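Local coordinates for PA0833-PD protein (Pseudomonas aeruginosa PAO1, PDB 6JFW) that probably binds peptidoglycan through this periplasmic OmpA C-like domain, as OmpA-family proteins do in tethering the outer membrane to the cell wall, at residues Val18-Gln21 and Asp26-Leu29; Ala7-Gln12 and Ala56-Gln61; Ala50-Leu55 and Gln91-Tyr96; Asp74-Arg79 and Asp125-Asn130. One frame throughout, in Å; residues are numbered along the deposited sequence.

Contact 1: residues Val18-Gln21 and Asp26-Leu29; sequences VEVQ and DIKL
V20 and Q21 pair with L29 and K28 in the beta hairpin of strands 19-23 and 26-32, which forms one edge of the domain's mixed sheet. The strand segments run antiparallel, 4.7 Å apart at their axes. Q21 and K28 are a hydrogen-bonded pair: Q21 N donates to K28 O over 2.7 Å, and K28 N returns a bond to Q21 O over 2.8 Å at an angle of 174°. V20 and L29, the next pair, are non-hydrogen-bonded, and here L29 CA lies 3.2 Å from E19 O in a CA-H...O contact.

The side chains give the hairpin two unlike faces. V20, I27 and L29 lie side by side; V20 CG2 rests 3.6 Å from L29 CD2, while V20 CG1, placed anti to the backbone N (chi1 -178°), is the branch that meets I27 CG2 at 4.1 Å. L29 goes on to touch L55 and F59 of helix 49-61. On the other face Q21 and K28 run alongside each other, with Q21 OE1 3.9 Å from K28 CD. The hairpin is thus held by backbone bonds, its branched aliphatic face closing against the helices and its other face carrying long polar chains, partly exposed.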
loop_
_atom_site.group_PDB
_atom_site.type_symbol
_atom_site.label_atom_id
_atom_site.label_comp_id
_atom_site.label_asym_id
_atom_site.label_seq_id
_atom_site.Cartn_x
_atom_site.Cartn_y
_atom_site.Cartn_z
ATOM N N VAL A 18 3.106 -9.211 -1.237
ATOM C CA VAL A 18 3.212 -7.833 -1.702
ATOM C C VAL A 18 3.871 -7.830 -3.074
ATOM O O VAL A 18 4.947 -8.408 -3.258
ATOM C CB VAL A 18 4.015 -6.980 -0.709
ATOM C CG1 VAL A 18 4.241 -5.584 -1.268
ATOM C CG2 VAL A 18 3.310 -6.915 0.628
ATOM N N GLU A 19 3.232 -7.177 -4.039
ATOM C CA GLU A 19 3.801 -7.065 -5.373
ATOM C C GLU A 19 4.555 -5.751 -5.522
ATOM O O GLU A 19 4.127 -4.709 -5.024
ATOM C CB GLU A 19 2.722 -7.158 -6.452
ATOM C CG GLU A 19 1.665 -8.199 -6.196
ATOM C CD GLU A 19 0.448 -7.970 -7.044
ATOM O OE1 GLU A 19 -0.582 -8.625 -6.791
ATOM O OE2 GLU A 19 0.531 -7.132 -7.967
ATOM N N VAL A 20 5.679 -5.821 -6.225
ATOM C CA VAL A 20 6.537 -4.674 -6.484
ATOM C C VAL A 20 6.492 -4.408 -7.979
ATOM O O VAL A 20 6.813 -5.293 -8.781
ATOM C CB VAL A 20 7.977 -4.933 -6.016
ATOM C CG1 VAL A 20 8.846 -3.713 -6.256
ATOM C CG2 VAL A 20 7.989 -5.342 -4.549
ATOM N N GLN A 21 6.088 -3.199 -8.357
ATOM C CA GLN A 21 5.985 -2.824 -9.760
ATOM C C GLN A 21 6.889 -1.641 -10.058
ATOM O O GLN A 21 6.835 -0.617 -9.368
ATOM C CB GLN A 21 4.548 -2.483 -10.149
ATOM C CG GLN A 21 3.556 -3.575 -9.839
ATOM C CD GLN A 21 2.226 -3.347 -10.519
ATOM O OE1 GLN A 21 1.919 -2.237 -10.956
ATOM N NE2 GLN A 21 1.425 -4.400 -10.617
ATOM N N ASP A 26 8.795 5.594 -11.100
ATOM C CA ASP A 26 8.250 5.278 -9.788
ATOM C C ASP A 26 8.348 3.790 -9.468
ATOM O O ASP A 26 8.459 2.936 -10.352
ATOM C CB ASP A 26 6.786 5.713 -9.695
ATOM C CG ASP A 26 6.598 7.193 -9.945
ATOM O OD1 ASP A 26 7.601 7.934 -9.918
ATOM O OD2 ASP A 26 5.442 7.613 -10.162
ATOM N N ILE A 27 8.292 3.496 -8.170
ATOM C CA ILE A 27 8.111 2.147 -7.652
ATOM C C ILE A 27 6.756 2.098 -6.964
ATOM O O ILE A 27 6.436 2.972 -6.150
ATOM C CB ILE A 27 9.232 1.755 -6.672
ATOM C CG1 ILE A 27 10.602 1.877 -7.340
ATOM C CG2 ILE A 27 9.009 0.344 -6.140
ATOM C CD1 ILE A 27 11.760 1.611 -6.399
ATOM N N LYS A 28 5.957 1.087 -7.294
ATOM C CA LYS A 28 4.645 0.898 -6.691
ATOM C C LYS A 28 4.598 -0.446 -5.984
ATOM O O LYS A 28 4.994 -1.468 -6.555
ATOM C CB LYS A 28 3.533 0.977 -7.739
ATOM C CG LYS A 28 2.152 0.671 -7.183
ATOM C CD LYS A 28 1.142 0.487 -8.297
ATOM C CE LYS A 28 0.811 1.799 -8.977
ATOM N NZ LYS A 28 -0.017 1.575 -10.192
ATOM N N LEU A 29 4.113 -0.442 -4.748
ATOM C CA LEU A 29 3.937 -1.652 -3.955
ATOM C C LEU A 29 2.446 -1.911 -3.789
ATOM O O LEU A 29 1.726 -1.072 -3.236
ATOM C CB LEU A 29 4.619 -1.510 -2.594
ATOM C CG LEU A 29 6.080 -1.059 -2.668
ATOM C CD1 LEU A 29 6.549 -0.504 -1.337
ATOM C CD2 LEU A 29 6.963 -2.209 -3.109
#

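Contact 2: residues Ala7-Gln12 and Ala56-Gln61; sequences AELRRQ and ANSFKQ
L9 of helix 3-12 faces S58 of helix 49-61 in an antiparallel helix pair at the margin of the OmpA C-like domain, packed on the sheet at strand 132-139. The two helical segments run at 169° to each other with their axes 10.9 Å apart, so side chains rather than backbones do the touching, and the buried surface is modest.

The van der Waals part centres on L9 and S58. With CG beside the backbone N (chi1 -76°), L9 carries its CD2 methyl across to S58, 3.6 Å from OG and 3.9 Å from CB. Both residues are buried. L9 also packs on L55 and on L137 of strand 132-139, while F59, one residue beyond S58, turns to V135 and L137; the pair therefore seats both helices on the same patch of sheet.

Polar groups accompany this contact. S58 OG is hydrogen-bonded to Q5 NE2, one turn before L9 on helix 3-12, which ties the helices together just beyond the segments. E8 meets Q61 farther out, their side chains crossing at about a right angle with carboxylate and amide planes 66° apart; within its own helix, E8 is also paired through OE1 with the ammonium group of K4. Toward the other end Q12 reaches across toward the second helix, its chain extended beyond CG, and its OE1 lies 4.0 Å from S58 CB.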
loop_
_atom_site.group_PDB
_atom_site.type_symbol
_atom_site.label_atom_id
_atom_site.label_comp_id
_atom_site.label_asym_id
_atom_site.label_seq_id
_atom_site.Cartn_x
_atom_site.Cartn_y
_atom_site.Cartn_z
ATOM N N ALA A 7 15.441 -3.359 -6.143
ATOM C CA ALA A 7 15.972 -4.702 -5.940
ATOM C C ALA A 7 15.938 -5.092 -4.469
ATOM O O ALA A 7 15.662 -6.250 -4.133
ATOM C CB ALA A 7 17.396 -4.794 -6.488
ATOM N N GLU A 8 16.218 -4.142 -3.577
ATOM C CA GLU A 8 16.124 -4.425 -2.150
ATOM C C GLU A 8 14.687 -4.714 -1.739
ATOM O O GLU A 8 14.434 -5.596 -0.910
ATOM C CB GLU A 8 16.689 -3.257 -1.350
ATOM C CG GLU A 8 18.169 -3.358 -1.063
ATOM C CD GLU A 8 18.759 -2.038 -0.629
ATOM O OE1 GLU A 8 19.768 -1.613 -1.229
ATOM O OE2 GLU A 8 18.210 -1.412 0.301
ATOM N N LEU A 9 13.728 -3.985 -2.314
ATOM C CA LEU A 9 12.327 -4.223 -1.986
ATOM C C LEU A 9 11.858 -5.578 -2.500
ATOM O O LEU A 9 11.142 -6.298 -1.792
ATOM C CB LEU A 9 11.461 -3.097 -2.548
ATOM C CG LEU A 9 11.545 -1.813 -1.725
ATOM C CD1 LEU A 9 10.899 -0.647 -2.449
ATOM C CD2 LEU A 9 10.896 -2.034 -0.370
ATOM N N ARG A 10 12.251 -5.946 -3.722
ATOM C CA ARG A 10 11.858 -7.246 -4.259
ATOM C C ARG A 10 12.353 -8.380 -3.373
ATOM O O ARG A 10 11.629 -9.354 -3.138
ATOM C CB ARG A 10 12.383 -7.414 -5.684
ATOM C CG ARG A 10 11.544 -6.682 -6.701
ATOM C CD ARG A 10 11.950 -6.974 -8.133
ATOM N NE ARG A 10 11.339 -5.988 -9.017
ATOM C CZ ARG A 10 10.064 -6.008 -9.390
ATOM N NH1 ARG A 10 9.260 -6.979 -8.973
ATOM N NH2 ARG A 10 9.592 -5.057 -10.182
ATOM N N ARG A 11 13.578 -8.266 -2.862
ATOM C CA ARG A 11 14.107 -9.303 -1.985
ATOM C C ARG A 11 13.309 -9.384 -0.689
ATOM O O ARG A 11 12.878 -10.468 -0.280
ATOM C CB ARG A 11 15.585 -9.042 -1.697
ATOM C CG ARG A 11 16.281 -10.214 -1.037
ATOM C CD ARG A 11 17.663 -10.439 -1.619
ATOM N NE ARG A 11 18.270 -11.658 -1.094
ATOM C CZ ARG A 11 18.621 -12.703 -1.837
ATOM N NH1 ARG A 11 18.440 -12.679 -3.151
ATOM N NH2 ARG A 11 19.161 -13.770 -1.265
ATOM N N GLN A 12 13.089 -8.239 -0.035
ATOM C CA GLN A 12 12.392 -8.237 1.249
ATOM C C GLN A 12 10.947 -8.699 1.123
ATOM O O GLN A 12 10.419 -9.329 2.045
ATOM C CB GLN A 12 12.424 -6.842 1.869
ATOM C CG GLN A 12 13.775 -6.386 2.371
ATOM C CD GLN A 12 13.740 -4.942 2.824
ATOM O OE1 GLN A 12 13.245 -4.072 2.108
ATOM N NE2 GLN A 12 14.246 -4.681 4.022
ATOM N N ALA A 56 9.383 0.016 6.298
ATOM C CA ALA A 56 9.772 1.234 7.001
ATOM C C ALA A 56 11.284 1.421 6.990
ATOM O O ALA A 56 11.776 2.544 6.823
ATOM C CB ALA A 56 9.245 1.203 8.436
ATOM N N ASN A 57 12.038 0.332 7.159
ATOM C CA ASN A 57 13.493 0.432 7.121
ATOM C C ASN A 57 13.978 0.864 5.744
ATOM O O ASN A 57 14.908 1.673 5.630
ATOM C CB ASN A 57 14.124 -0.902 7.521
ATOM C CG ASN A 57 13.911 -1.229 8.984
ATOM O OD1 ASN A 57 13.645 -0.343 9.796
ATOM N ND2 ASN A 57 14.028 -2.506 9.330
ATOM N N SER A 58 13.359 0.342 4.684
ATOM C CA SER A 58 13.732 0.746 3.333
ATOM C C SER A 58 13.446 2.226 3.105
ATOM O O SER A 58 14.303 2.964 2.604
ATOM C CB SER A 58 12.986 -0.106 2.306
ATOM O OG SER A 58 13.277 0.324 0.987
ATOM N N PHE A 59 12.241 2.677 3.470
ATOM C CA PHE A 59 11.887 4.082 3.289
ATOM C C PHE A 59 12.836 4.992 4.058
ATOM O O PHE A 59 13.239 6.049 3.558
ATOM C CB PHE A 59 10.445 4.337 3.741
ATOM C CG PHE A 59 9.406 3.506 3.027
ATOM C CD1 PHE A 59 9.673 2.900 1.809
ATOM C CD2 PHE A 59 8.147 3.349 3.583
ATOM C CE1 PHE A 59 8.704 2.143 1.169
ATOM C CE2 PHE A 59 7.177 2.597 2.950
ATOM C CZ PHE A 59 7.454 1.993 1.741
ATOM N N LYS A 60 13.196 4.602 5.285
ATOM C CA LYS A 60 14.125 5.399 6.080
ATOM C C LYS A 60 15.504 5.459 5.444
ATOM O O LYS A 60 16.193 6.479 5.550
ATOM C CB LYS A 60 14.234 4.830 7.493
ATOM C CG LYS A 60 13.176 5.335 8.445
ATOM C CD LYS A 60 13.684 5.327 9.879
ATOM C CE LYS A 60 13.750 3.914 10.427
ATOM N NZ LYS A 60 12.657 3.073 9.862
ATOM N N GLN A 61 15.920 4.378 4.791
ATOM C CA GLN A 61 17.248 4.319 4.196
ATOM C C GLN A 61 17.311 5.094 2.885
ATOM O O GLN A 61 18.299 5.787 2.618
ATOM C CB GLN A 61 17.635 2.858 3.982
ATOM C CG GLN A 61 19.082 2.618 3.649
ATOM C CD GLN A 61 19.319 1.185 3.231
ATOM O OE1 GLN A 61 19.238 0.851 2.051
ATOM N NE2 GLN A 61 19.591 0.322 4.202
#

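Contact 3: residues Ala50-Leu55 and Gln91-Tyr96; sequences APLNNL and QSVAGY
L52 of helix 49-61 packs against V93 and Y96, two residues one turn apart on helix 79-99. The helical segments cross at -61° with axes 11.1 Å apart, a spacing bridged by large side chains.

Apolar contact carries most of the burial. L52 CD1 lies over one face of the Y96 ring, 4.3 Å from the ring centroid and 26° off the normal, in a CH-pi contact, and L52 CB is 3.6 Å from Y96 CE1, toward the ring's border. The second methyl, L52 CD2, reaches V93 CG1 at 4.2 Å, so the two branches of the leucine serve different partners. Y96 is extended toward the other helix because its CG is anti to the backbone N (chi1 -171°). Its ring also meets Y49 edge-to-face, and I44 touches both L52 and Y96.

A polar group lies at the outer side: the N53 amide sits at the ring edge beside the phenol oxygen, its plane turned little from that of the ring. One turn before Y96, S92 OG is hydrogen-bonded to A42 O.

Beneath, V93 reaches M31 of strand 26-32, while L55 reaches L29 of the same strand. Two helices leaning together over one face of a mixed sheet are a hallmark of the OmpA C-like alpha/beta sandwich.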
loop_
_atom_site.group_PDB
_atom_site.type_symbol
_atom_site.label_atom_id
_atom_site.label_comp_id
_atom_site.label_asym_id
_atom_site.label_seq_id
_atom_site.Cartn_x
_atom_site.Cartn_y
_atom_site.Cartn_z
ATOM N N ALA A 50 5.761 -7.613 10.248
ATOM C CA ALA A 50 7.173 -7.694 9.906
ATOM C C ALA A 50 7.442 -7.234 8.472
ATOM O O ALA A 50 8.436 -6.532 8.245
ATOM C CB ALA A 50 7.696 -9.111 10.142
ATOM N N PRO A 51 6.615 -7.596 7.477
ATOM C CA PRO A 51 6.761 -6.945 6.162
ATOM C C PRO A 51 6.732 -5.426 6.237
ATOM O O PRO A 51 7.564 -4.760 5.608
ATOM C CB PRO A 51 5.578 -7.512 5.369
ATOM C CG PRO A 51 5.393 -8.866 5.929
ATOM C CD PRO A 51 5.683 -8.740 7.404
ATOM N N LEU A 52 5.800 -4.859 7.007
ATOM C CA LEU A 52 5.753 -3.407 7.163
ATOM C C LEU A 52 7.003 -2.883 7.857
ATOM O O LEU A 52 7.496 -1.799 7.521
ATOM C CB LEU A 52 4.502 -2.999 7.935
ATOM C CG LEU A 52 3.217 -2.946 7.112
ATOM C CD1 LEU A 52 2.007 -2.693 7.997
ATOM C CD2 LEU A 52 3.324 -1.890 6.021
ATOM N N ASN A 53 7.523 -3.630 8.837
ATOM C CA ASN A 53 8.785 -3.249 9.466
ATOM C C ASN A 53 9.897 -3.131 8.434
ATOM O O ASN A 53 10.684 -2.177 8.462
ATOM C CB ASN A 53 9.178 -4.267 10.539
ATOM C CG ASN A 53 8.276 -4.223 11.754
ATOM O OD1 ASN A 53 7.528 -3.268 11.957
ATOM N ND2 ASN A 53 8.354 -5.262 12.579
ATOM N N ASN A 54 9.978 -4.096 7.515
ATOM C CA ASN A 54 10.996 -4.048 6.471
ATOM C C ASN A 54 10.777 -2.862 5.543
ATOM O O ASN A 54 11.739 -2.191 5.144
ATOM C CB ASN A 54 10.998 -5.355 5.679
ATOM C CG ASN A 54 11.777 -6.452 6.373
ATOM O OD1 ASN A 54 12.996 -6.362 6.519
ATOM N ND2 ASN A 54 11.080 -7.498 6.801
ATOM N N LEU A 55 9.521 -2.589 5.183
ATOM C CA LEU A 55 9.224 -1.435 4.340
ATOM C C LEU A 55 9.668 -0.138 5.002
ATOM O O LEU A 55 10.265 0.727 4.350
ATOM C CB LEU A 55 7.729 -1.384 4.024
ATOM C CG LEU A 55 7.217 -2.300 2.914
ATOM C CD1 LEU A 55 5.719 -2.126 2.720
ATOM C CD2 LEU A 55 7.956 -2.012 1.626
ATOM N N GLN A 91 -4.896 5.078 6.235
ATOM C CA GLN A 91 -4.519 5.680 7.513
ATOM C C GLN A 91 -3.750 4.698 8.384
ATOM O O GLN A 91 -2.723 5.046 8.979
ATOM C CB GLN A 91 -5.774 6.170 8.246
ATOM C CG GLN A 91 -5.618 6.319 9.765
ATOM C CD GLN A 91 -6.058 5.085 10.550
ATOM O OE1 GLN A 91 -7.027 4.414 10.189
ATOM N NE2 GLN A 91 -5.348 4.789 11.634
ATOM N N SER A 92 -4.247 3.463 8.483
ATOM C CA SER A 92 -3.634 2.480 9.369
ATOM C C SER A 92 -2.212 2.156 8.938
ATOM O O SER A 92 -1.305 2.068 9.775
ATOM C CB SER A 92 -4.478 1.208 9.397
ATOM O OG SER A 92 -5.725 1.435 10.028
ATOM N N VAL A 93 -2.001 1.962 7.636
ATOM C CA VAL A 93 -0.667 1.664 7.125
ATOM C C VAL A 93 0.274 2.832 7.396
ATOM O O VAL A 93 1.405 2.648 7.862
ATOM C CB VAL A 93 -0.737 1.326 5.625
ATOM C CG1 VAL A 93 0.658 1.175 5.044
ATOM C CG2 VAL A 93 -1.555 0.062 5.408
ATOM N N ALA A 94 -0.188 4.052 7.116
ATOM C CA ALA A 94 0.634 5.234 7.356
ATOM C C ALA A 94 0.944 5.405 8.836
ATOM O O ALA A 94 2.075 5.740 9.205
ATOM C CB ALA A 94 -0.068 6.478 6.817
ATOM N N GLY A 95 -0.052 5.190 9.697
ATOM C CA GLY A 95 0.188 5.296 11.128
ATOM C C GLY A 95 1.212 4.293 11.621
ATOM O O GLY A 95 2.047 4.612 12.471
ATOM N N TYR A 96 1.166 3.070 11.089
ATOM C CA TYR A 96 2.155 2.064 11.466
ATOM C C TYR A 96 3.552 2.483 11.026
ATOM O O TYR A 96 4.505 2.427 11.811
ATOM C CB TYR A 96 1.788 0.708 10.860
ATOM C CG TYR A 96 2.634 -0.433 11.381
ATOM C CD1 TYR A 96 3.865 -0.732 10.807
ATOM C CD2 TYR A 96 2.204 -1.208 12.449
ATOM C CE1 TYR A 96 4.643 -1.768 11.284
ATOM C CE2 TYR A 96 2.975 -2.249 12.932
ATOM C CZ TYR A 96 4.193 -2.525 12.346
ATOM O OH TYR A 96 4.963 -3.559 12.823
#

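Contact 4: residues Asp74-Arg79 and Asp125-Asn130; sequences DSTGSR and DGRAQN
D74 and R127 lie with their side chains askew, carboxylate and guanidinium planes 71° apart, and the charged ends do not meet. D74 CB rests against the helix, 3.6 Å from R127 O and 3.8 Å from R127 CB. The R127 chain leaves the helix extended to CD, which comes 4.0 Å from T76 OG1 and 4.1 Å from D74 OD2; a bend at chi3 then sets the direction of NE. That NE remains 5.1 Å from D74 OD2, and NH1 is hydrogen-bonded to N121 O; any attraction between the two charges is probably long-range and weak.

CG of D74 sits between the backbone N and the carbonyl carbon (chi1 60°), which turns OD2 back over its own loop. T76 N meets OD2 at 3.0 Å on its anti side, tilted from the carboxylate plane, in an Asx turn. OD1 forms a salt bridge with R131, and bonds to both oxygens hold the carboxylate. N130 CB lies 4.1 Å from D74 CA, and N130 OD1 accepts A119 N.

Asx turn and salt bridge together tie the loop between strand 65-72 and helix 79-99 to the C-terminal turn of the short helix 124-130 in this OmpA-family domain, just before strand 132-139, the sheet neighbour of strand 65-72.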
loop_
_atom_site.group_PDB
_atom_site.type_symbol
_atom_site.label_atom_id
_atom_site.label_comp_id
_atom_site.label_asym_id
_atom_site.label_seq_id
_atom_site.Cartn_x
_atom_site.Cartn_y
_atom_site.Cartn_z
ATOM N N ASP A 74 -13.271 -2.496 -3.880
ATOM C CA ASP A 74 -14.088 -2.938 -4.999
ATOM C C ASP A 74 -15.268 -1.976 -5.138
ATOM O O ASP A 74 -15.360 -0.968 -4.433
ATOM C CB ASP A 74 -14.532 -4.379 -4.784
ATOM C CG ASP A 74 -15.346 -4.545 -3.521
ATOM O OD1 ASP A 74 -14.746 -4.670 -2.433
ATOM O OD2 ASP A 74 -16.588 -4.536 -3.613
ATOM N N SER A 75 -16.201 -2.282 -6.036
ATOM C CA SER A 75 -17.291 -1.364 -6.348
ATOM C C SER A 75 -18.600 -1.710 -5.649
ATOM O O SER A 75 -19.610 -1.043 -5.898
ATOM C CB SER A 75 -17.516 -1.310 -7.862
ATOM O OG SER A 75 -18.007 -2.544 -8.347
ATOM N N THR A 76 -18.616 -2.727 -4.791
ATOM C CA THR A 76 -19.816 -3.037 -4.024
ATOM C C THR A 76 -20.077 -1.941 -2.999
ATOM O O THR A 76 -19.155 -1.485 -2.313
ATOM C CB THR A 76 -19.671 -4.397 -3.336
ATOM O OG1 THR A 76 -19.890 -5.449 -4.287
ATOM C CG2 THR A 76 -20.655 -4.543 -2.183
ATOM N N GLY A 77 -21.325 -1.497 -2.910
ATOM C CA GLY A 77 -21.700 -0.512 -1.918
ATOM C C GLY A 77 -21.568 0.916 -2.405
ATOM O O GLY A 77 -21.251 1.207 -3.564
ATOM N N SER A 78 -21.813 1.828 -1.469
ATOM C CA SER A 78 -21.840 3.251 -1.776
ATOM C C SER A 78 -20.438 3.785 -2.034
ATOM O O SER A 78 -19.457 3.350 -1.425
ATOM C CB SER A 78 -22.481 4.030 -0.629
ATOM O OG SER A 78 -22.042 5.378 -0.626
ATOM N N ARG A 79 -20.353 4.753 -2.948
ATOM C CA ARG A 79 -19.064 5.373 -3.228
ATOM C C ARG A 79 -18.537 6.111 -2.007
ATOM O O ARG A 79 -17.360 5.981 -1.652
ATOM C CB ARG A 79 -19.183 6.323 -4.408
ATOM C CG ARG A 79 -17.960 7.160 -4.578
ATOM C CD ARG A 79 -18.074 7.967 -5.821
ATOM N NE ARG A 79 -17.836 7.074 -6.950
ATOM C CZ ARG A 79 -16.683 6.960 -7.612
ATOM N NH1 ARG A 79 -15.642 7.711 -7.259
ATOM N NH2 ARG A 79 -16.580 6.091 -8.620
ATOM N N ASP A 125 -12.962 -12.943 -7.199
ATOM C CA ASP A 125 -11.531 -12.737 -7.016
ATOM C C ASP A 125 -11.027 -11.495 -7.739
ATOM O O ASP A 125 -9.935 -11.013 -7.424
ATOM C CB ASP A 125 -10.727 -13.974 -7.445
ATOM C CG ASP A 125 -10.875 -14.305 -8.918
ATOM O OD1 ASP A 125 -10.349 -13.551 -9.763
ATOM O OD2 ASP A 125 -11.485 -15.350 -9.229
ATOM N N GLY A 126 -11.795 -10.960 -8.689
ATOM C CA GLY A 126 -11.486 -9.636 -9.202
ATOM C C GLY A 126 -11.759 -8.557 -8.170
ATOM O O GLY A 126 -10.923 -7.683 -7.929
ATOM N N ARG A 127 -12.938 -8.614 -7.539
ATOM C CA ARG A 127 -13.263 -7.675 -6.470
ATOM C C ARG A 127 -12.242 -7.746 -5.342
ATOM O O ARG A 127 -11.846 -6.715 -4.786
ATOM C CB ARG A 127 -14.668 -7.954 -5.932
ATOM C CG ARG A 127 -15.797 -7.525 -6.856
ATOM C CD ARG A 127 -17.162 -7.674 -6.192
ATOM N NE ARG A 127 -17.486 -9.064 -5.880
ATOM C CZ ARG A 127 -18.080 -9.900 -6.727
ATOM N NH1 ARG A 127 -18.418 -9.489 -7.942
ATOM N NH2 ARG A 127 -18.342 -11.146 -6.358
ATOM N N ALA A 128 -11.799 -8.957 -4.993
ATOM C CA ALA A 128 -10.826 -9.109 -3.917
ATOM C C ALA A 128 -9.493 -8.467 -4.280
ATOM O O ALA A 128 -8.819 -7.890 -3.418
ATOM C CB ALA A 128 -10.637 -10.590 -3.584
ATOM N N GLN A 129 -9.093 -8.557 -5.551
ATOM C CA GLN A 129 -7.851 -7.924 -5.980
ATOM C C GLN A 129 -7.931 -6.408 -5.892
ATOM O O GLN A 129 -6.913 -5.749 -5.650
ATOM C CB GLN A 129 -7.513 -8.336 -7.410
ATOM C CG GLN A 129 -7.048 -9.764 -7.562
ATOM C CD GLN A 129 -6.909 -10.155 -9.015
ATOM O OE1 GLN A 129 -7.725 -10.904 -9.550
ATOM N NE2 GLN A 129 -5.878 -9.639 -9.669
ATOM N N ASN A 130 -9.120 -5.839 -6.096
ATOM C CA ASN A 130 -9.251 -4.388 -6.078
ATOM C C ASN A 130 -9.169 -3.833 -4.663
ATOM O O ASN A 130 -8.765 -2.680 -4.476
ATOM C CB ASN A 130 -10.556 -3.979 -6.755
ATOM C CG ASN A 130 -10.540 -4.248 -8.247
ATOM O OD1 ASN A 130 -9.483 -4.223 -8.878
ATOM N ND2 ASN A 130 -11.710 -4.512 -8.818
#

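In the fold
Contacts 1, 2 and 3 meet in one cluster: contacts 2 and 3 share helix 49-61, and L55 of contact 3 touches both L9 of contact 2 and L29 of contact 1. All four are partly buried; contacts 1 and 3 sit nearest the chain's centre, contacts 2 and 4 farther out. Backbone hydrogen bonds cross contact 1 alone; contacts 2 and 3 depend on side chains. Contact 4 lies apart, about 29 Å from contact 2 and 23 Å from contact 3, centre to centre, on the opposite side of the chain's centre. There a loop meets a short helix, and the polar atoms are anchored chiefly by neighbours outside the contact.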